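Side-chain contacts in CurH (Lyngbya majuscula, PDB 3KG7), which probably dehydrates a beta-hydroxyacyl intermediate during curacin assembly, serving as the dehydratase domain of a modular polyketide synthase: residues T154-S159 with D214-S219; L162-M167 with C208-P213. One frame throughout, in Å; residues are numbered along the deposited sequence.

Contact 1: T154-S159 with D214-S219; sequences TEIYAS and DLFDFS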
ATOM      1  N   THR C 154     -18.918 -36.114 -10.517  1.00 91.30           N
ATOM      2  CA  THR C 154     -19.055 -35.007 -11.473  1.00 89.51           C
ATOM      3  C   THR C 154     -20.528 -34.656 -11.670  1.00 88.85           C
ATOM      4  O   THR C 154     -20.885 -33.485 -11.804  1.00 88.78           O
ATOM      5  CB  THR C 154     -18.414 -35.331 -12.857  1.00 89.80           C
ATOM      6  OG1 THR C 154     -17.169 -36.025 -12.673  1.00 90.17           O
ATOM      7  CG2 THR C 154     -18.151 -34.044 -13.651  1.00 89.08           C
ATOM      8  N   GLU C 155     -21.374 -35.679 -11.671  1.00 89.17           N
ATOM      9  CA  GLU C 155     -22.810 -35.488 -11.826  1.00 91.20           C
ATOM     10  C   GLU C 155     -23.421 -34.790 -10.614  1.00 91.10           C
ATOM     11  O   GLU C 155     -24.284 -33.926 -10.765  1.00 91.32           O
ATOM     12  CB  GLU C 155     -23.505 -36.818 -12.125  1.00 91.04           C
ATOM     13  CG  GLU C 155     -23.383 -37.241 -13.593  1.00 92.35           C
ATOM     14  CD  GLU C 155     -23.624 -38.735 -13.797  1.00 93.94           C
ATOM     15  OE1 GLU C 155     -22.835 -39.547 -13.253  1.00 94.95           O
ATOM     16  OE2 GLU C 155     -24.590 -39.100 -14.512  1.00 93.52           O
ATOM     17  N   ILE C 156     -22.958 -35.152  -9.420  1.00 91.12           N
ATOM     18  CA  ILE C 156     -23.435 -34.517  -8.195  1.00 91.18           C
ATOM     19  C   ILE C 156     -23.127 -33.021  -8.215  1.00 90.80           C
ATOM     20  O   ILE C 156     -24.000 -32.200  -7.920  1.00 91.32           O
ATOM     21  CB  ILE C 156     -22.874 -35.223  -6.935  1.00 91.77           C
ATOM     22  CG1 ILE C 156     -23.838 -36.333  -6.499  1.00 91.41           C
ATOM     23  CG2 ILE C 156     -22.625 -34.226  -5.787  1.00 91.67           C
ATOM     24  CD1 ILE C 156     -23.309 -37.215  -5.383  1.00 93.19           C
ATOM     25  N   TYR C 157     -21.896 -32.677  -8.589  1.00 89.55           N
ATOM     26  CA  TYR C 157     -21.487 -31.282  -8.699  1.00 88.86           C
ATOM     27  C   TYR C 157     -22.310 -30.550  -9.747  1.00 88.75           C
ATOM     28  O   TYR C 157     -22.804 -29.452  -9.495  1.00 88.91           O
ATOM     29  CB  TYR C 157     -20.007 -31.180  -9.043  1.00 89.90           C
ATOM     30  CG  TYR C 157     -19.098 -31.912  -8.087  1.00 90.76           C
ATOM     31  CD1 TYR C 157     -19.393 -31.982  -6.690  1.00 90.41           C
ATOM     32  CD2 TYR C 157     -17.927 -32.516  -8.564  1.00 92.12           C
ATOM     33  CE1 TYR C 157     -18.547 -32.658  -5.804  1.00 90.95           C
ATOM     34  CE2 TYR C 157     -17.066 -33.183  -7.686  1.00 92.88           C
ATOM     35  CZ  TYR C 157     -17.389 -33.255  -6.308  1.00 91.18           C
ATOM     36  OH  TYR C 157     -16.546 -33.921  -5.452  1.00 90.97           O
ATOM     37  N   ALA C 158     -22.461 -31.171 -10.917  1.00 88.11           N
ATOM     38  CA  ALA C 158     -23.268 -30.606 -11.995  1.00 88.41           C
ATOM     39  C   ALA C 158     -24.701 -30.361 -11.537  1.00 88.33           C
ATOM     40  O   ALA C 158     -25.363 -29.436 -12.020  1.00 86.89           O
ATOM     41  CB  ALA C 158     -23.242 -31.509 -13.216  1.00 87.10           C
ATOM     42  N   SER C 159     -25.154 -31.183 -10.590  1.00 89.65           N
ATOM     43  CA  SER C 159     -26.506 -31.110 -10.042  1.00 91.21           C
ATOM     44  C   SER C 159     -26.704 -29.923  -9.106  1.00 91.75           C
ATOM     45  O   SER C 159     -27.841 -29.521  -8.828  1.00 93.01           O
ATOM     46  CB  SER C 159     -26.837 -32.405  -9.307  1.00 92.07           C
ATOM     47  OG  SER C 159     -26.931 -33.494 -10.217  1.00 94.71           O
ATOM     48  N   ASP C 214     -21.504 -38.641   3.104  1.00 92.70           N
ATOM     49  CA  ASP C 214     -22.894 -38.492   2.686  1.00 93.25           C
ATOM     50  C   ASP C 214     -23.061 -37.452   1.575  1.00 93.58           C
ATOM     51  O   ASP C 214     -23.932 -36.586   1.654  1.00 92.72           O
ATOM     52  CB  ASP C 214     -23.746 -38.099   3.898  1.00 93.73           C
ATOM     53  CG  ASP C 214     -23.308 -36.777   4.517  1.00 93.60           C
ATOM     54  OD1 ASP C 214     -22.130 -36.652   4.921  1.00 93.42           O
ATOM     55  OD2 ASP C 214     -24.149 -35.860   4.591  1.00 93.07           O
ATOM     56  N   LEU C 215     -22.233 -37.544   0.537  1.00 94.91           N
ATOM     57  CA  LEU C 215     -22.267 -36.573  -0.562  1.00 96.07           C
ATOM     58  C   LEU C 215     -23.453 -36.785  -1.518  1.00 96.59           C
ATOM     59  O   LEU C 215     -23.847 -35.870  -2.241  1.00 96.83           O
ATOM     60  CB  LEU C 215     -20.935 -36.563  -1.325  1.00 94.95           C
ATOM     61  CG  LEU C 215     -20.593 -35.290  -2.112  1.00 93.71           C
ATOM     62  CD1 LEU C 215     -19.843 -34.278  -1.235  1.00 94.89           C
ATOM     63  CD2 LEU C 215     -19.784 -35.624  -3.356  1.00 92.13           C
ATOM     64  N   PHE C 216     -24.023 -37.985  -1.509  1.00 98.79           N
ATOM     65  CA  PHE C 216     -25.220 -38.290  -2.302  1.00101.35           C
ATOM     66  C   PHE C 216     -26.492 -37.738  -1.646  1.00101.02           C
ATOM     67  O   PHE C 216     -27.593 -37.894  -2.179  1.00100.72           O
ATOM     68  CB  PHE C 216     -25.346 -39.805  -2.528  1.00103.51           C
ATOM     69  CG  PHE C 216     -24.233 -40.391  -3.361  1.00105.25           C
ATOM     70  CD1 PHE C 216     -23.045 -40.817  -2.767  1.00105.65           C
ATOM     71  CD2 PHE C 216     -24.372 -40.516  -4.740  1.00106.25           C
ATOM     72  CE1 PHE C 216     -22.012 -41.354  -3.536  1.00105.88           C
ATOM     73  CE2 PHE C 216     -23.344 -41.054  -5.518  1.00106.72           C
ATOM     74  CZ  PHE C 216     -22.162 -41.473  -4.913  1.00105.46           C
ATOM     75  N   ASP C 217     -26.318 -37.086  -0.497  1.00101.01           N
ATOM     76  CA  ASP C 217     -27.421 -36.612   0.337  1.00100.99           C
ATOM     77  C   ASP C 217     -27.720 -35.140   0.066  1.00101.28           C
ATOM     78  O   ASP C 217     -28.875 -34.709   0.149  1.00 99.45           O
ATOM     79  CB  ASP C 217     -27.064 -36.805   1.815  1.00100.72           C
ATOM     80  CG  ASP C 217     -28.241 -37.248   2.663  1.00 99.48           C
ATOM     81  OD1 ASP C 217     -29.371 -36.758   2.448  1.00 99.16           O
ATOM     82  OD2 ASP C 217     -28.023 -38.083   3.565  1.00 98.77           O
ATOM     83  N   PHE C 218     -26.664 -34.384  -0.242  1.00103.28           N
ATOM     84  CA  PHE C 218     -26.743 -32.960  -0.579  1.00105.98           C
ATOM     85  C   PHE C 218     -27.792 -32.735  -1.681  1.00107.82           C
ATOM     86  O   PHE C 218     -27.461 -32.782  -2.871  1.00107.93           O
ATOM     87  CB  PHE C 218     -25.368 -32.452  -1.060  1.00105.59           C
ATOM     88  CG  PHE C 218     -24.294 -32.405   0.017  1.00106.43           C
ATOM     89  CD1 PHE C 218     -23.607 -31.219   0.275  1.00105.65           C
ATOM     90  CD2 PHE C 218     -23.946 -33.543   0.748  1.00106.30           C
ATOM     91  CE1 PHE C 218     -22.608 -31.166   1.254  1.00104.95           C
ATOM     92  CE2 PHE C 218     -22.946 -33.493   1.732  1.00105.05           C
ATOM     93  CZ  PHE C 218     -22.281 -32.305   1.982  1.00104.60           C
ATOM     94  N   SER C 219     -29.045 -32.496  -1.279  1.00110.07           N
ATOM     95  CA  SER C 219     -30.192 -32.465  -2.209  1.00112.26           C
ATOM     96  C   SER C 219     -29.842 -31.844  -3.564  1.00112.04           C
ATOM     97  O   SER C 219     -29.520 -30.653  -3.661  1.00112.72           O
ATOM     98  CB  SER C 219     -31.410 -31.772  -1.584  1.00113.18           C
ATOM     99  OG  SER C 219     -31.272 -30.361  -1.609  1.00115.46           O
TER

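Contact 2: L162-M167 with C208-P213; sequences LVYGPM and CTRLTP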
ATOM      1  N   LEU C 162     -22.191 -26.895 -10.365  1.00 85.90           N
ATOM      2  CA  LEU C 162     -20.738 -26.794 -10.201  1.00 84.19           C
ATOM      3  C   LEU C 162     -20.031 -27.672 -11.233  1.00 84.31           C
ATOM      4  O   LEU C 162     -20.381 -28.846 -11.397  1.00 86.56           O
ATOM      5  CB  LEU C 162     -20.318 -27.193  -8.778  1.00 83.31           C
ATOM      6  CG  LEU C 162     -18.825 -27.358  -8.407  1.00 85.83           C
ATOM      7  CD1 LEU C 162     -17.994 -26.064  -8.587  1.00 84.93           C
ATOM      8  CD2 LEU C 162     -18.653 -27.894  -6.972  1.00 84.01           C
ATOM      9  N   VAL C 163     -19.063 -27.097 -11.949  1.00 83.11           N
ATOM     10  CA  VAL C 163     -18.263 -27.857 -12.915  1.00 81.79           C
ATOM     11  C   VAL C 163     -16.786 -27.528 -12.759  1.00 82.43           C
ATOM     12  O   VAL C 163     -16.386 -26.359 -12.805  1.00 83.14           O
ATOM     13  CB  VAL C 163     -18.701 -27.628 -14.401  1.00 81.56           C
ATOM     14  CG1 VAL C 163     -17.941 -28.564 -15.346  1.00 80.15           C
ATOM     15  CG2 VAL C 163     -20.201 -27.826 -14.586  1.00 80.22           C
ATOM     16  N   TYR C 164     -15.989 -28.575 -12.572  1.00 82.49           N
ATOM     17  CA  TYR C 164     -14.546 -28.456 -12.421  1.00 81.64           C
ATOM     18  C   TYR C 164     -13.858 -28.711 -13.763  1.00 80.77           C
ATOM     19  O   TYR C 164     -13.892 -29.824 -14.278  1.00 80.80           O
ATOM     20  CB  TYR C 164     -14.027 -29.455 -11.374  1.00 84.80           C
ATOM     21  CG  TYR C 164     -14.435 -29.195  -9.929  1.00 85.63           C
ATOM     22  CD1 TYR C 164     -15.297 -30.067  -9.261  1.00 87.04           C
ATOM     23  CD2 TYR C 164     -13.935 -28.100  -9.221  1.00 87.23           C
ATOM     24  CE1 TYR C 164     -15.665 -29.849  -7.929  1.00 86.84           C
ATOM     25  CE2 TYR C 164     -14.296 -27.872  -7.881  1.00 87.36           C
ATOM     26  CZ  TYR C 164     -15.160 -28.753  -7.249  1.00 86.95           C
ATOM     27  OH  TYR C 164     -15.525 -28.541  -5.938  1.00 87.69           O
ATOM     28  N   GLY C 165     -13.243 -27.674 -14.326  1.00 80.30           N
ATOM     29  CA  GLY C 165     -12.472 -27.810 -15.558  1.00 79.69           C
ATOM     30  C   GLY C 165     -11.091 -28.409 -15.324  1.00 79.86           C
ATOM     31  O   GLY C 165     -10.698 -28.633 -14.173  1.00 79.53           O
ATOM     32  N   PRO C 166     -10.341 -28.665 -16.416  1.00 80.01           N
ATOM     33  CA  PRO C 166      -9.016 -29.304 -16.437  1.00 80.85           C
ATOM     34  C   PRO C 166      -8.040 -28.847 -15.345  1.00 82.21           C
ATOM     35  O   PRO C 166      -7.274 -29.663 -14.814  1.00 80.95           O
ATOM     36  CB  PRO C 166      -8.474 -28.911 -17.815  1.00 80.57           C
ATOM     37  CG  PRO C 166      -9.674 -28.846 -18.660  1.00 79.21           C
ATOM     38  CD  PRO C 166     -10.783 -28.316 -17.780  1.00 79.32           C
HETATM   39  N   MSE C 167      -8.075 -27.556 -15.023  1.00 84.22           N
HETATM   40  CA  MSE C 167      -7.150 -26.957 -14.070  1.00 88.36           C
HETATM   41  C   MSE C 167      -7.612 -27.103 -12.622  1.00 86.31           C
HETATM   42  O   MSE C 167      -6.908 -26.680 -11.693  1.00 84.26           O
HETATM   43  CB  MSE C 167      -6.935 -25.493 -14.426  1.00 90.39           C
HETATM   44  CG  MSE C 167      -5.699 -25.258 -15.248  1.00 93.90           C
HETATM   45 SE   MSE C 167      -5.666 -23.476 -16.041  1.00102.20          SE
HETATM   46  CE  MSE C 167      -5.914 -23.944 -17.926  1.00 95.30           C
ATOM     47  N   CYS C 208      -9.802 -30.593  -1.286  1.00 80.16           N
ATOM     48  CA  CYS C 208      -9.975 -31.258   0.006  1.00 80.84           C
ATOM     49  C   CYS C 208     -11.424 -31.289   0.480  1.00 81.31           C
ATOM     50  O   CYS C 208     -11.798 -32.119   1.321  1.00 81.77           O
ATOM     51  CB  CYS C 208      -9.110 -30.565   1.058  1.00 80.08           C
ATOM     52  SG  CYS C 208      -7.363 -30.691   0.684  1.00 83.28           S
ATOM     53  N   THR C 209     -12.229 -30.383  -0.070  1.00 80.32           N
ATOM     54  CA  THR C 209     -13.552 -30.112   0.451  1.00 80.30           C
ATOM     55  C   THR C 209     -14.619 -30.803  -0.381  1.00 81.04           C
ATOM     56  O   THR C 209     -15.818 -30.658  -0.111  1.00 83.45           O
ATOM     57  CB  THR C 209     -13.822 -28.603   0.463  1.00 80.04           C
ATOM     58  OG1 THR C 209     -14.015 -28.148  -0.877  1.00 81.63           O
ATOM     59  CG2 THR C 209     -12.656 -27.848   1.089  1.00 79.66           C
ATOM     60  N   ARG C 210     -14.177 -31.575  -1.374  1.00 80.02           N
ATOM     61  CA  ARG C 210     -15.070 -32.114  -2.400  1.00 79.77           C
ATOM     62  C   ARG C 210     -15.833 -33.396  -2.037  1.00 81.28           C
ATOM     63  O   ARG C 210     -16.682 -33.837  -2.810  1.00 83.93           O
ATOM     64  CB  ARG C 210     -14.309 -32.315  -3.713  1.00 77.19           C
ATOM     65  CG  ARG C 210     -13.970 -31.029  -4.428  1.00 75.94           C
ATOM     66  CD  ARG C 210     -13.105 -31.279  -5.644  1.00 76.07           C
ATOM     67  NE  ARG C 210     -12.483 -30.040  -6.117  1.00 77.70           N
ATOM     68  CZ  ARG C 210     -11.627 -29.955  -7.137  1.00 77.57           C
ATOM     69  NH1 ARG C 210     -11.272 -31.037  -7.820  1.00 77.41           N
ATOM     70  NH2 ARG C 210     -11.115 -28.782  -7.473  1.00 76.24           N
ATOM     71  N   LEU C 211     -15.540 -33.998  -0.883  1.00 81.15           N
ATOM     72  CA  LEU C 211     -16.197 -35.259  -0.513  1.00 80.38           C
ATOM     73  C   LEU C 211     -16.480 -35.425   0.978  1.00 83.14           C
ATOM     74  O   LEU C 211     -15.674 -35.049   1.839  1.00 83.68           O
ATOM     75  CB  LEU C 211     -15.415 -36.470  -1.045  1.00 78.74           C
ATOM     76  CG  LEU C 211     -15.975 -37.889  -0.855  1.00 77.92           C
ATOM     77  CD1 LEU C 211     -17.292 -38.101  -1.596  1.00 75.44           C
ATOM     78  CD2 LEU C 211     -14.956 -38.931  -1.284  1.00 77.39           C
ATOM     79  N   THR C 212     -17.640 -36.017   1.251  1.00 86.25           N
ATOM     80  CA  THR C 212     -18.116 -36.307   2.588  1.00 88.04           C
ATOM     81  C   THR C 212     -18.767 -37.682   2.487  1.00 89.24           C
ATOM     82  O   THR C 212     -19.297 -38.015   1.424  1.00 90.12           O
ATOM     83  CB  THR C 212     -19.187 -35.281   3.021  1.00 89.65           C
ATOM     84  OG1 THR C 212     -18.949 -34.020   2.382  1.00 90.64           O
ATOM     85  CG2 THR C 212     -19.172 -35.082   4.524  1.00 92.11           C
ATOM     86  N   PRO C 213     -18.720 -38.496   3.572  1.00 90.20           N
ATOM     87  CA  PRO C 213     -19.421 -39.793   3.640  1.00 90.10           C
ATOM     88  C   PRO C 213     -20.836 -39.793   3.036  1.00 91.16           C
ATOM     89  O   PRO C 213     -21.290 -40.816   2.508  1.00 90.06           O
ATOM     90  CB  PRO C 213     -19.503 -40.060   5.145  1.00 89.29           C
ATOM     91  CG  PRO C 213     -18.303 -39.402   5.701  1.00 88.02           C
ATOM     92  CD  PRO C 213     -17.954 -38.239   4.809  1.00 89.44           C
TER

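Contact 1: T154-S159 with D214-S219
Ile-156 and Tyr-157 on helix 150-159 pack against Leu-215 and Phe-216 of the irregular loop that runs toward strand 225-236, a helix-on-loop contact at the outside of the double hotdog fold. The nearest CA atoms across the contact are those of Ile-156 and Phe-216, 7.2 Å apart. On the inner, tightly packed side Leu-215 is the central piece. Its CG stands anti to the backbone N (chi1 -157°), which carries CD2 across to the helix, where that one methyl serves two partners: it lies 4.0 Å from CG2 of Ile-156 and equally far from CE1 of Tyr-157, the tyrosine side chain crossing that of the leucine at about a right angle. Leu-153, one turn back on the same helix, adds to the cover of Leu-215. The hydroxyl of the buried Tyr-157 points on into the fold and is satisfied by the carbonyl of Arg-210.

The outer side is thinner. Here CD1 of Ile-156 sits over one face of the Phe-216 ring, 3.9 Å from its centroid and 27° off the normal, in a CH-pi contact displaced toward CD2 of the ring. The same CD1 also lies against the carbonyl O of Leu-215. Phe-216 remains exposed although it also touches Leu-148 and Thr-152, and the ring leans on the helix from the solvent boundary. Within the helix, the carbonyl O of Glu-155 is gripped from opposite faces of its plane, by Ser-159 N at 2.9 Å and by Ser-159 OG at 2.7 Å.

Contact 2: L162-M167 with C208-P213
The guanidinium of Arg-210 lies on one face of the Tyr-164 ring, a cation-pi stack that ties the short strand 162-164 to the loop following helix 202-207 inside the double hotdog fold. Arg-210 CZ is 3.6 Å from the ring centroid and 18° off its normal; the two planes are tilted 30° from each other. The side chains slide past one another in opposite directions, so successive atoms of the arginine fall over successive parts of the tyrosine. NH2 lies over the CD2–CE2 side, 3.4 Å from CD2, while NE sits over the far end, 3.2 Å from CZ of the ring, and the arginine CG rests 3.3 Å from the tyrosine OH. With its chain extended from CG to NE (chi3 -165°), the arginine has the reach to lie along the ring in this way.

Around this pair, Leu-162 CD1 backs the opposite face of the ring, 4.1 Å above its plane, and Tyr-157 meets the same ring edge-to-face. An alanine in place of Tyr-164 would probably leave one guanidinium face without its aromatic mate and open a gap between Leu-162 and Arg-210.

Two weak links lead from the stack to Asp-206 OD2: a hydrogen bond with the tyrosine OH and a long ion pair with Arg-210 NE. Leu-183 of strand 181-186 packs on the arginine, and at the guanidinium's end NH1 is hydrogen-bonded to the carbonyl O of Leu-168.

Both contacts join the same two parts of the chain, helix 150-159 with the strand that follows it and the long loop between helix 202-207 and strand 225-236, and contact 2 is nested within the chain loop closed by contact 1. Their centres are 10 Å apart. Contact 1 lies farther out, 18 Å from the chain centre against 10 Å, and relies on aliphatic and CH-pi packing that thins toward solvent. Contact 2, nearer the middle, places a buried charged group on an aromatic face. Tyr-157 connects them: its backbone O lies 2.8 Å from Leu-162 N, a probable hydrogen bond where helix passes into strand.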